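6-aminohexanoate-cyclic-dimer hydrolase (PDB 3A2Q) hydrolyses the cyclic dimer of 6-aminohexanoate, a by-product of nylon-6 manufacture, to the linear dimer as a member of the amidase family. Local coordinates at residues Leu70-Thr75 and Gly148-Gly153; Lys117-Glu122 and Glu132-Thr137; Val45-Phe50 and Gly80-Ser85; Thr201-Val206 and Ile320-Glu325; Leu214-Arg217 and Asp221-Ala224. The protein carries 1 engineered substitution. All blocks are in the same frame, centred on the assembly; numbering follows the deposited sequence.

Interaction 1 of 5, residues Leu70-Thr75 and Gly148-Gly153. With ACA (6-aminohexanoic acid), chain B.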
# COMPACT_ATOMS: atom_id res chain seq x y z
N LEU A 70 6.01 7.91 8.32
CA LEU A 70 6.76 8.03 7.08
C LEU A 70 5.84 8.17 5.87
O LEU A 70 4.74 7.61 5.83
CB LEU A 70 7.68 6.81 6.92
CG LEU A 70 8.83 6.79 7.93
CD1 LEU A 70 9.46 5.40 7.99
CD2 LEU A 70 9.85 7.84 7.54
N LEU A 71 6.32 8.91 4.88
CA LEU A 71 5.58 9.21 3.67
C LEU A 71 6.27 8.65 2.43
O LEU A 71 7.48 8.79 2.28
CB LEU A 71 5.45 10.73 3.55
CG LEU A 71 4.50 11.37 2.54
CD1 LEU A 71 3.07 11.13 2.98
CD2 LEU A 71 4.79 12.87 2.46
N LYS A 72 5.51 8.03 1.54
CA LYS A 72 6.06 7.48 0.31
C LYS A 72 6.41 8.66 -0.60
O LYS A 72 5.67 9.64 -0.65
CB LYS A 72 5.03 6.59 -0.39
CG LYS A 72 5.52 5.89 -1.65
CD LYS A 72 4.40 5.06 -2.26
CE LYS A 72 4.89 4.20 -3.41
NZ LYS A 72 3.77 3.46 -4.07
N ASP A 73 7.54 8.59 -1.30
CA ASP A 73 7.93 9.68 -2.18
C ASP A 73 7.26 9.53 -3.54
O ASP A 73 7.93 9.45 -4.58
CB ASP A 73 9.46 9.75 -2.33
CG ASP A 73 9.91 10.95 -3.15
OD1 ASP A 73 9.30 12.03 -3.00
OD2 ASP A 73 10.87 10.82 -3.94
N LEU A 74 5.93 9.50 -3.51
CA LEU A 74 5.13 9.37 -4.72
C LEU A 74 3.72 9.90 -4.44
O LEU A 74 3.17 9.69 -3.35
CB LEU A 74 5.04 7.90 -5.13
CG LEU A 74 4.40 7.60 -6.50
CD1 LEU A 74 5.33 8.08 -7.62
CD2 LEU A 74 4.17 6.10 -6.62
N THR A 75 3.15 10.59 -5.43
CA THR A 75 1.80 11.14 -5.34
C THR A 75 1.65 12.31 -4.37
O THR A 75 1.54 13.46 -4.79
CB THR A 75 0.78 10.04 -4.97
OG1 THR A 75 0.95 8.91 -5.84
CG2 THR A 75 -0.66 10.56 -5.12
N GLY A 148 8.48 -6.23 -1.78
CA GLY A 148 7.26 -6.02 -2.52
C GLY A 148 7.27 -4.60 -3.03
O GLY A 148 8.29 -3.91 -2.91
N GLY A 149 6.17 -4.13 -3.60
CA GLY A 149 6.11 -2.77 -4.11
C GLY A 149 4.70 -2.41 -4.50
O GLY A 149 3.83 -3.29 -4.49
N SER A 150 4.45 -1.16 -4.89
CA SER A 150 5.50 -0.14 -4.96
C SER A 150 5.81 0.59 -3.64
O SER A 150 6.83 1.26 -3.53
CB SER A 150 5.14 0.89 -6.04
OG SER A 150 3.84 1.43 -5.82
N SER A 151 4.94 0.45 -2.64
CA SER A 151 5.18 1.12 -1.37
C SER A 151 6.11 0.28 -0.49
O SER A 151 5.93 0.21 0.73
CB SER A 151 3.86 1.36 -0.64
OG SER A 151 2.94 2.04 -1.48
N GLY A 152 7.12 -0.33 -1.11
CA GLY A 152 8.06 -1.17 -0.39
C GLY A 152 8.84 -0.52 0.74
O GLY A 152 9.10 -1.16 1.75
N GLY A 153 9.20 0.74 0.57
CA GLY A 153 9.94 1.44 1.61
C GLY A 153 9.12 1.63 2.88
O GLY A 153 9.62 1.48 3.98
C ACA B . 1.28 2.07 -12.68
O ACA B . 2.50 2.16 -12.76
C2 ACA B . 0.44 3.27 -12.31
C3 ACA B . 1.03 4.05 -11.14
C4 ACA B . 0.48 3.52 -9.83
C5 ACA B . 1.57 3.37 -8.78
C6 ACA B . 1.14 2.40 -7.68
N ACA B . 1.87 1.14 -7.73
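Lys-72 leaves strand 68-72 with its CG anti to the backbone N (chi1 -176°) and stays extended to its tip, which carries NZ straight to the paired hydroxyls of Ser-150 and Ser-151. Ser-150 answers with OG tucked between its own N and carbonyl carbon (chi1 54°), and the peptide bond before it is cis, which probably helps turn this hydroxyl toward the lysine. NZ donates to Ser-150 OG at 2.7 Å and, at the longer 3.1 Å, to Ser-151 OG. The lysine methylenes pass alongside Ser-151, with CD 3.4 Å from its OG. Asn-169 OD1 is a further acceptor for NZ, while the backbone N of Asn-169 bonds to Ser-151 OG. Ser-151 can therefore be read as a second-shell residue that helps fix where NZ sits.

On its other side Ser-150 OG receives the amino N of a bound 6-aminohexanoic acid at 2.8 Å, and the same ligand is also held by Gly-124 O and Asn-125 ND2. One hydroxyl is thus gripped by both the lysine and the ligand in a buried setting. The engineered Ala-174, at the position expected by similarity to carry the acyl-ester nucleophile, has its side chain about 3 Å from that of Ser-150. A lysine, a serine after a cis peptide and a nucleophile position beside it match the Ser-cisSer-Lys catalytic triad of the amidase family, assigned here by similarity.

Interaction 2 of 5, residues Lys117-Glu122 and Glu132-Thr137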
# COMPACT_ATOMS: atom_id res chain seq x y z
N LYS A 117 10.80 10.36 4.01
CA LYS A 117 10.15 9.71 2.88
C LYS A 117 10.72 8.32 2.60
O LYS A 117 11.90 8.07 2.82
CB LYS A 117 10.27 10.57 1.62
CG LYS A 117 9.57 11.91 1.70
CD LYS A 117 9.57 12.55 0.33
CE LYS A 117 8.67 13.76 0.26
NZ LYS A 117 8.51 14.16 -1.17
N THR A 118 9.87 7.43 2.09
CA THR A 118 10.27 6.06 1.80
C THR A 118 10.46 5.75 0.32
O THR A 118 9.83 6.36 -0.55
CB THR A 118 9.26 5.07 2.37
OG1 THR A 118 7.95 5.43 1.93
CG2 THR A 118 9.32 5.09 3.89
N ASN A 119 11.30 4.75 0.05
CA ASN A 119 11.62 4.34 -1.31
C ASN A 119 10.48 3.67 -2.07
O ASN A 119 9.59 3.07 -1.48
CB ASN A 119 12.86 3.44 -1.28
CG ASN A 119 13.51 3.29 -2.64
OD1 ASN A 119 13.41 4.18 -3.49
ND2 ASN A 119 14.20 2.17 -2.85
N THR A 120 10.53 3.79 -3.39
CA THR A 120 9.53 3.23 -4.30
C THR A 120 10.15 2.98 -5.67
O THR A 120 11.15 3.61 -6.03
CB THR A 120 8.36 4.23 -4.50
OG1 THR A 120 7.53 3.79 -5.59
CG2 THR A 120 8.90 5.62 -4.83
N PRO A 121 9.57 2.05 -6.45
CA PRO A 121 10.16 1.85 -7.78
C PRO A 121 9.78 3.12 -8.55
O PRO A 121 8.87 3.84 -8.12
CB PRO A 121 9.44 0.60 -8.30
CG PRO A 121 8.14 0.59 -7.53
CD PRO A 121 8.56 1.02 -6.16
N GLU A 122 10.45 3.40 -9.65
CA GLU A 122 10.16 4.62 -10.41
C GLU A 122 8.68 4.82 -10.75
O GLU A 122 8.08 4.02 -11.46
CB GLU A 122 10.98 4.65 -11.70
CG GLU A 122 10.74 5.92 -12.50
CD GLU A 122 11.62 6.01 -13.72
OE1 GLU A 122 11.43 5.21 -14.65
OE2 GLU A 122 12.51 6.89 -13.73
N GLU A 132 16.47 2.33 -9.94
CA GLU A 132 17.85 2.62 -10.31
C GLU A 132 18.31 3.87 -9.55
O GLU A 132 19.46 3.97 -9.14
CB GLU A 132 17.95 2.89 -11.82
CG GLU A 132 17.85 1.64 -12.68
CD GLU A 132 17.75 1.97 -14.16
OE1 GLU A 132 18.40 2.95 -14.61
OE2 GLU A 132 17.04 1.24 -14.89
N ALA A 133 17.38 4.80 -9.36
CA ALA A 133 17.67 6.06 -8.68
C ALA A 133 18.13 5.96 -7.23
O ALA A 133 19.08 6.64 -6.85
CB ALA A 133 16.45 6.98 -8.77
N TRP A 134 17.48 5.14 -6.42
CA TRP A 134 17.86 5.02 -5.01
C TRP A 134 18.41 3.67 -4.57
O TRP A 134 18.88 3.53 -3.44
CB TRP A 134 16.67 5.36 -4.11
CG TRP A 134 16.20 6.77 -4.21
CD1 TRP A 134 15.22 7.26 -5.02
CD2 TRP A 134 16.69 7.89 -3.46
NE1 TRP A 134 15.06 8.60 -4.82
CE2 TRP A 134 15.95 9.02 -3.86
CE3 TRP A 134 17.68 8.05 -2.48
CZ2 TRP A 134 16.16 10.29 -3.32
CZ3 TRP A 134 17.89 9.31 -1.94
CH2 TRP A 134 17.14 10.42 -2.37
N GLY A 135 18.37 2.68 -5.45
CA GLY A 135 18.87 1.38 -5.07
C GLY A 135 17.73 0.56 -4.48
O GLY A 135 16.66 1.09 -4.20
N ALA A 136 17.97 -0.73 -4.29
CA ALA A 136 16.94 -1.61 -3.75
C ALA A 136 16.67 -1.46 -2.26
O ALA A 136 17.58 -1.16 -1.48
CB ALA A 136 17.31 -3.06 -4.05
N THR A 137 15.41 -1.64 -1.89
CA THR A 137 15.04 -1.60 -0.48
C THR A 137 15.03 -3.09 -0.16
O THR A 137 14.47 -3.89 -0.91
CB THR A 137 13.63 -1.02 -0.24
OG1 THR A 137 13.63 0.38 -0.55
CG2 THR A 137 13.22 -1.21 1.22
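The side-chain amide of Asn-119 and the indole of Trp-134 meet at a slant, their planes 67° apart, so the pair is not a stack. OD1 comes obliquely to the root of the indole, 3.5 Å from Trp-134 CB and 3.9 Å from Trp-134 CG. At the nitrogen end the amide uses its edge: Thr-137 OG1 lies only 9° out of the amide plane, where an N-H points. That bond, from Asn-119 ND2 to Thr-137 OG1, is 3.0 Å long and fairly straight at 157°. ND2 also reaches Gly-135 O at 3.0 Å, but the bent geometry makes this second bond weak.

Asn-119 projects from the end of strand 113-118 into the curve of 132-137, its CG turned away from its own N, and its CB comes within 3.2 Å of Thr-137 OG1 as the two side chains run alongside in opposite senses. Beyond Asn-119, Thr-120 OG1 donates to Pro-121 O at 2.9 Å, in the carbonyl plane and on a lone pair, a local bond within the loop leaving the strand.

The polar ends have partners further out. Trp-134 NE1 bonds to Thr-84 OG1, and Thr-137 OG1 bonds to Asn-43 O just ahead of strand 45-48. Because a carbonyl can only accept, the Thr-137 hydroxyl must donate there while taking the N-H of Asn-119. The chemistry therefore argues for this flip of the amide: two acceptors lie at ND2, whereas OD1 faces carbon, and one buried asparagine ties the returning loop to the strand end.

Interaction 3 of 5, residues Val45-Phe50 and Gly80-Ser85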
# COMPACT_ATOMS: atom_id res chain seq x y z
N VAL A 45 14.07 4.27 4.26
CA VAL A 45 13.88 5.71 4.30
C VAL A 45 14.96 6.30 3.39
O VAL A 45 16.15 6.22 3.71
CB VAL A 45 14.07 6.28 5.72
CG1 VAL A 45 13.95 7.80 5.70
CG2 VAL A 45 13.03 5.69 6.65
N ILE A 46 14.56 6.89 2.27
CA ILE A 46 15.54 7.46 1.34
C ILE A 46 15.76 8.95 1.53
O ILE A 46 16.78 9.49 1.10
CB ILE A 46 15.14 7.22 -0.13
CG1 ILE A 46 13.71 7.71 -0.37
CG2 ILE A 46 15.29 5.76 -0.48
CD1 ILE A 46 13.31 7.67 -1.82
N ILE A 47 14.81 9.61 2.18
CA ILE A 47 14.91 11.04 2.42
C ILE A 47 14.54 11.37 3.85
O ILE A 47 13.38 11.61 4.16
CB ILE A 47 13.95 11.84 1.49
CG1 ILE A 47 14.24 11.50 0.03
CG2 ILE A 47 14.12 13.33 1.74
CD1 ILE A 47 13.18 12.01 -0.93
N PRO A 48 15.53 11.35 4.76
CA PRO A 48 15.26 11.66 6.16
C PRO A 48 14.85 13.12 6.32
O PRO A 48 15.35 13.98 5.60
CB PRO A 48 16.59 11.35 6.85
CG PRO A 48 17.60 11.57 5.77
CD PRO A 48 16.94 10.96 4.57
N LEU A 49 13.94 13.38 7.24
CA LEU A 49 13.47 14.74 7.51
C LEU A 49 13.48 14.94 9.02
O LEU A 49 12.48 15.36 9.61
CB LEU A 49 12.04 14.92 6.98
CG LEU A 49 11.83 14.71 5.48
CD1 LEU A 49 10.34 14.75 5.18
CD2 LEU A 49 12.57 15.77 4.70
N PHE A 50 14.62 14.65 9.64
CA PHE A 50 14.75 14.78 11.08
C PHE A 50 14.56 16.20 11.62
O PHE A 50 13.99 16.39 12.69
CB PHE A 50 16.11 14.23 11.54
CG PHE A 50 16.39 12.84 11.06
CD1 PHE A 50 15.40 11.86 11.08
CD2 PHE A 50 17.66 12.49 10.60
CE1 PHE A 50 15.66 10.56 10.65
CE2 PHE A 50 17.93 11.19 10.17
CZ PHE A 50 16.93 10.22 10.20
N GLY A 80 8.41 22.08 0.60
CA GLY A 80 9.83 22.33 0.74
C GLY A 80 10.75 21.13 0.75
O GLY A 80 11.97 21.28 0.88
N ASP A 81 10.20 19.93 0.60
CA ASP A 81 11.03 18.72 0.62
C ASP A 81 11.28 18.10 -0.75
O ASP A 81 10.50 18.28 -1.69
CB ASP A 81 10.41 17.68 1.54
CG ASP A 81 10.19 18.21 2.95
OD1 ASP A 81 11.11 18.86 3.48
OD2 ASP A 81 9.11 17.96 3.52
N ILE A 82 12.39 17.38 -0.86
CA ILE A 82 12.78 16.71 -2.09
C ILE A 82 11.67 15.77 -2.56
O ILE A 82 11.08 15.06 -1.77
CB ILE A 82 14.08 15.90 -1.87
CG1 ILE A 82 15.25 16.84 -1.58
CG2 ILE A 82 14.38 15.05 -3.11
CD1 ILE A 82 15.62 17.72 -2.75
N ASN A 83 11.41 15.78 -3.87
CA ASN A 83 10.39 14.93 -4.46
C ASN A 83 10.95 14.32 -5.74
O ASN A 83 11.07 15.00 -6.76
CB ASN A 83 9.14 15.75 -4.79
CG ASN A 83 8.02 14.91 -5.37
OD1 ASN A 83 7.28 15.37 -6.24
ND2 ASN A 83 7.88 13.69 -4.87
N THR A 84 11.29 13.03 -5.70
CA THR A 84 11.87 12.37 -6.87
C THR A 84 10.96 11.39 -7.59
O THR A 84 11.06 11.22 -8.81
CB THR A 84 13.16 11.60 -6.48
OG1 THR A 84 12.81 10.49 -5.64
CG2 THR A 84 14.12 12.51 -5.73
N SER A 85 10.07 10.73 -6.85
CA SER A 85 9.19 9.73 -7.44
C SER A 85 10.09 8.66 -8.04
O SER A 85 9.68 7.91 -8.93
CB SER A 85 8.32 10.34 -8.53
OG SER A 85 7.36 11.23 -7.98
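The side chains of Ile-47 and Ile-82 lie nearly perpendicular, and one methyl does the touching: Ile-47 CD1 lies 3.9 Å from Ile-82 CG2 and 3.8 Å from Ile-82 O. It takes up this place at the end of an extended branch, CG1 set beside the backbone N (chi1 -56°). The Ile-82 carbonyl still has a polar partner, Lys-117 NZ, so the methyl packs beside an oxygen that is already bonded.

Leu-49 meets Asp-81 obliquely, with its forked end laid against the carboxylate. Each methyl is nearest a different oxygen, CD2 at 3.6 Å from Asp-81 OD1 and CD1 at 3.8 Å from Asp-81 OD2. The charge is answered elsewhere: OD2 binds Ser-78 OG and forms a salt bridge with Lys-52. The leucine thus gives one flank of the carboxylate an apolar neighbour. Cutting Leu-49 back to an alanine is likely to open a gap on this flank of the carboxylate, which Ser-78 and Lys-52 would still hold at OD2.

Ile-47 and Leu-49 come from strand 45-48 or its end, where Ile-46 and Ile-47 face Lys-117 in a classic beta bulge. This strand forms one margin of the sheet within the chain, antiparallel to strand 113-118. Leu-49 occupies the N-cap position of helix 50-59, and the loop 80-85, running from strand 68-72 toward helix 88-93, packs against the point where strand gives way to helix.

Interaction 4 of 5, residues Thr201-Val206 and Ile320-Glu325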
# COMPACT_ATOMS: atom_id res chain seq x y z
N THR A 201 -2.93 13.54 -10.09
CA THR A 201 -1.86 12.81 -10.76
C THR A 201 -2.27 11.47 -11.33
O THR A 201 -3.33 10.93 -11.00
CB THR A 201 -0.68 12.58 -9.78
OG1 THR A 201 -1.10 11.73 -8.70
CG2 THR A 201 -0.20 13.90 -9.21
N ASP A 202 -1.41 10.93 -12.19
CA ASP A 202 -1.61 9.63 -12.81
C ASP A 202 -2.86 9.47 -13.65
O ASP A 202 -3.38 8.36 -13.78
CB ASP A 202 -1.59 8.55 -11.72
CG ASP A 202 -0.37 8.64 -10.83
OD1 ASP A 202 0.75 8.43 -11.35
OD2 ASP A 202 -0.52 8.93 -9.63
N SER A 203 -3.34 10.56 -14.25
CA SER A 203 -4.54 10.54 -15.08
C SER A 203 -5.75 10.12 -14.24
O SER A 203 -6.31 9.02 -14.39
CB SER A 203 -4.35 9.59 -16.27
OG SER A 203 -3.37 10.11 -17.16
N ASP A 204 -6.15 11.03 -13.36
CA ASP A 204 -7.28 10.81 -12.46
C ASP A 204 -7.00 9.57 -11.61
O ASP A 204 -7.85 8.70 -11.44
CB ASP A 204 -8.56 10.65 -13.28
CG ASP A 204 -9.80 11.05 -12.49
OD1 ASP A 204 -9.64 11.68 -11.42
OD2 ASP A 204 -10.92 10.75 -12.94
N ASN A 205 -5.78 9.51 -11.07
CA ASN A 205 -5.35 8.39 -10.23
C ASN A 205 -5.62 7.04 -10.89
O ASN A 205 -6.24 6.15 -10.30
CB ASN A 205 -6.04 8.46 -8.87
CG ASN A 205 -5.66 9.70 -8.09
OD1 ASN A 205 -6.41 10.68 -8.05
ND2 ASN A 205 -4.48 9.69 -7.49
N VAL A 206 -5.13 6.92 -12.12
CA VAL A 206 -5.28 5.72 -12.93
C VAL A 206 -6.76 5.36 -13.04
O VAL A 206 -7.16 4.22 -12.79
CB VAL A 206 -4.48 4.53 -12.34
CG1 VAL A 206 -4.33 3.44 -13.40
CG2 VAL A 206 -3.11 4.99 -11.87
N ILE A 320 1.60 6.72 -17.09
CA ILE A 320 3.03 6.91 -16.89
C ILE A 320 3.57 7.92 -17.90
O ILE A 320 4.36 8.79 -17.56
CB ILE A 320 3.80 5.58 -17.03
CG1 ILE A 320 3.41 4.63 -15.90
CG2 ILE A 320 5.31 5.84 -16.98
CD1 ILE A 320 3.72 5.17 -14.52
N ALA A 321 3.12 7.80 -19.14
CA ALA A 321 3.55 8.70 -20.20
C ALA A 321 3.26 10.15 -19.82
O ALA A 321 4.11 11.02 -19.96
CB ALA A 321 2.83 8.36 -21.50
N ARG A 322 2.05 10.40 -19.33
CA ARG A 322 1.67 11.76 -18.94
C ARG A 322 2.33 12.18 -17.64
O ARG A 322 2.51 13.37 -17.39
CB ARG A 322 0.14 11.87 -18.83
CG ARG A 322 -0.59 11.67 -20.15
CD ARG A 322 -2.07 12.05 -20.04
NE ARG A 322 -2.23 13.46 -19.70
CZ ARG A 322 -2.79 13.90 -18.58
NH1 ARG A 322 -3.25 13.05 -17.68
NH2 ARG A 322 -2.88 15.21 -18.35
N GLU A 323 2.71 11.20 -16.82
CA GLU A 323 3.36 11.49 -15.55
C GLU A 323 4.80 11.94 -15.83
O GLU A 323 5.33 12.80 -15.13
CB GLU A 323 3.37 10.25 -14.67
CG GLU A 323 3.74 10.51 -13.23
CD GLU A 323 2.82 11.52 -12.57
OE1 GLU A 323 1.69 11.74 -13.05
OE2 GLU A 323 3.24 12.10 -11.54
N ILE A 324 5.41 11.34 -16.84
CA ILE A 324 6.77 11.71 -17.23
C ILE A 324 6.72 13.17 -17.68
O ILE A 324 7.62 13.96 -17.40
CB ILE A 324 7.26 10.83 -18.40
CG1 ILE A 324 7.48 9.40 -17.91
CG2 ILE A 324 8.54 11.42 -18.99
CD1 ILE A 324 7.87 8.43 -19.01
N GLU A 325 5.64 13.50 -18.38
CA GLU A 325 5.43 14.85 -18.87
C GLU A 325 5.21 15.82 -17.71
O GLU A 325 5.78 16.91 -17.69
CB GLU A 325 4.23 14.86 -19.82
CG GLU A 325 3.64 16.23 -20.10
CD GLU A 325 2.62 16.20 -21.22
OE1 GLU A 325 1.83 15.23 -21.28
OE2 GLU A 325 2.60 17.15 -22.04
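Two hydrogen bonds join the segments, of unequal quality. The firmer runs from Arg-322 NH1 to Ser-203 OG, 3.0 Å at 149°, with the hydroxyl only 3° out of the guanidinium plane and so meeting the group at its edge. Arg-322 reaches it through a bend at chi3 that turns the guanidinium edge toward Ser-203. Both residues also touch a crystal neighbour, so the lattice may influence this pair. The weaker bond is from Asp-202 N to Glu-323 OE1 at 3.3 Å, the glutamate chain bending at chi2 toward it.

Asp-202 and Ser-203 belong to a run of unusual shape. Residues 202-206 all have positive phi, and Asn-205 N bonds to Thr-201 O and Val-206 N to Asp-202 O, a short left-handed helical turn packed against the long right-handed helix 308-331. Val-206 and Ile-320, one from each segment, line a pocket for 6-aminohexanoic acid.

Among charges, Asp-202 OD1 and Glu-323 OE1 stand 3.8 Å apart, with the carboxylate planes inclined by 30°. Such like-charged closeness could raise the proton affinity of either group, though a salt bridge from Glu-323 OE2 to Arg-326 probably relieves some of it. Within 201-206, Thr-201 OG1 donates to Asp-202 OD2 at 3.0 Å from well above the carboxylate plane. A leucine in place of Asp-202 would probably leave the Thr-201 hydroxyl without this acceptor and free to turn.

By packing, Thr-201 CB rests 4.1 Å from Glu-323 OE1, and its side chain also touches Arg-326.

Interaction 5 of 5, residues Leu214-Arg217 and Asp221-Ala224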
# COMPACT_ATOMS: atom_id res chain seq x y z
N LEU A 214 -2.76 2.79 3.89
CA LEU A 214 -2.15 2.90 5.22
C LEU A 214 -1.42 1.65 5.70
O LEU A 214 -1.85 0.52 5.42
CB LEU A 214 -3.24 3.25 6.23
CG LEU A 214 -4.12 4.44 5.84
CD1 LEU A 214 -5.37 4.45 6.70
CD2 LEU A 214 -3.33 5.73 5.99
N PHE A 215 -0.34 1.88 6.44
CA PHE A 215 0.50 0.83 7.01
C PHE A 215 0.54 0.98 8.53
O PHE A 215 0.64 2.09 9.03
CB PHE A 215 1.95 0.95 6.52
CG PHE A 215 2.17 0.46 5.13
CD1 PHE A 215 2.23 -0.91 4.86
CD2 PHE A 215 2.37 1.36 4.09
CE1 PHE A 215 2.48 -1.37 3.56
CE2 PHE A 215 2.62 0.90 2.79
CZ PHE A 215 2.68 -0.46 2.53
N ALA A 216 0.50 -0.14 9.24
CA ALA A 216 0.57 -0.17 10.70
C ALA A 216 0.81 -1.61 11.18
O ALA A 216 0.82 -2.54 10.38
CB ALA A 216 -0.73 0.38 11.31
N ARG A 217 1.00 -1.79 12.48
CA ARG A 217 1.21 -3.13 13.02
C ARG A 217 0.01 -3.60 13.85
O ARG A 217 0.00 -4.72 14.36
CB ARG A 217 2.50 -3.19 13.84
CG ARG A 217 3.77 -3.03 13.00
CD ARG A 217 5.01 -3.44 13.80
NE ARG A 217 5.15 -2.63 15.01
CZ ARG A 217 5.68 -1.41 15.05
NH1 ARG A 217 6.13 -0.84 13.94
NH2 ARG A 217 5.73 -0.76 16.20
N ASP A 221 -4.61 0.89 15.02
CA ASP A 221 -3.84 1.98 14.42
C ASP A 221 -4.42 2.35 13.06
O ASP A 221 -4.47 3.52 12.69
CB ASP A 221 -2.37 1.58 14.25
CG ASP A 221 -1.51 1.98 15.44
OD1 ASP A 221 -2.05 2.40 16.48
OD2 ASP A 221 -0.27 1.87 15.32
N ILE A 222 -4.85 1.35 12.30
CA ILE A 222 -5.43 1.59 10.98
C ILE A 222 -6.75 2.35 11.14
O ILE A 222 -7.00 3.33 10.44
CB ILE A 222 -5.69 0.26 10.22
CG1 ILE A 222 -4.35 -0.41 9.89
CG2 ILE A 222 -6.47 0.52 8.94
CD1 ILE A 222 -3.47 0.40 8.95
N ALA A 223 -7.58 1.91 12.07
CA ALA A 223 -8.86 2.56 12.32
C ALA A 223 -8.65 4.03 12.68
O ALA A 223 -9.35 4.91 12.17
CB ALA A 223 -9.61 1.84 13.42
N ALA A 224 -7.69 4.31 13.56
CA ALA A 224 -7.41 5.68 13.97
C ALA A 224 -6.90 6.53 12.81
O ALA A 224 -7.26 7.70 12.68
CB ALA A 224 -6.40 5.68 15.11
O HOH W 1 1.60 0.19 14.45
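The methyl CD1 of Ile-222 is the centre of the first shell. It lies 3.6 Å from Ala-216 CB and 3.9 Å from Leu-214 CB, lying between two side chains that face the helix from alternate positions of the strand, and it also nears the backbone at Leu-214 O, 3.9 Å away. The torsions explain this reach: CG1 sits beside the backbone N (chi1 -66°) and chi2 (-64°) folds CD1 back toward the strand. Ala-216 CB also meets Asp-221 CB at 3.6 Å, a close carbon contact that the small alanine permits.

Next comes a water. It accepts from Arg-217 N at 2.9 Å and donates to Asp-221 OD2 at 2.7 Å, bridging the strand's exit to the helix. The carboxylate is held further out by the N-terminal region, OD2 by Ala-10 N and OD1 by Thr-11 OG1, while Ser-218 OG bonds to Asp-221 N in the short connection.

Strand 211-216 runs between 165-170 and 185-188, antiparallel to both. Helix 219-229 packs on one face, where Ile-222 also touches Val-185 and Leu-187; Phe-215 points to the other, against helix 152-159.

Four of the five contacts reach one mixed sheet. Its strands 45-48, 113-118 and 68-72 lie side by side and carry interactions 3, 2 and 1, whose centres are 8 to 12 Å apart; strand 211-216 of interaction 5 follows after 165-170. Asp-73 joins the first three, with a salt bridge to Lys-117 and hydrogen bonds to Asn-83 and Thr-84. Interaction 4, about 17 Å from interaction 1 between centres, touches it through Thr-75 and brings helix 308-331 to the ligand pocket. Along the chain, 45-50 comes first and 320-325 last, with 214-224 falling between the halves of interaction 4. Interaction 1, which probably holds catalytic residues, is centred about 7 Å from the chain's centre.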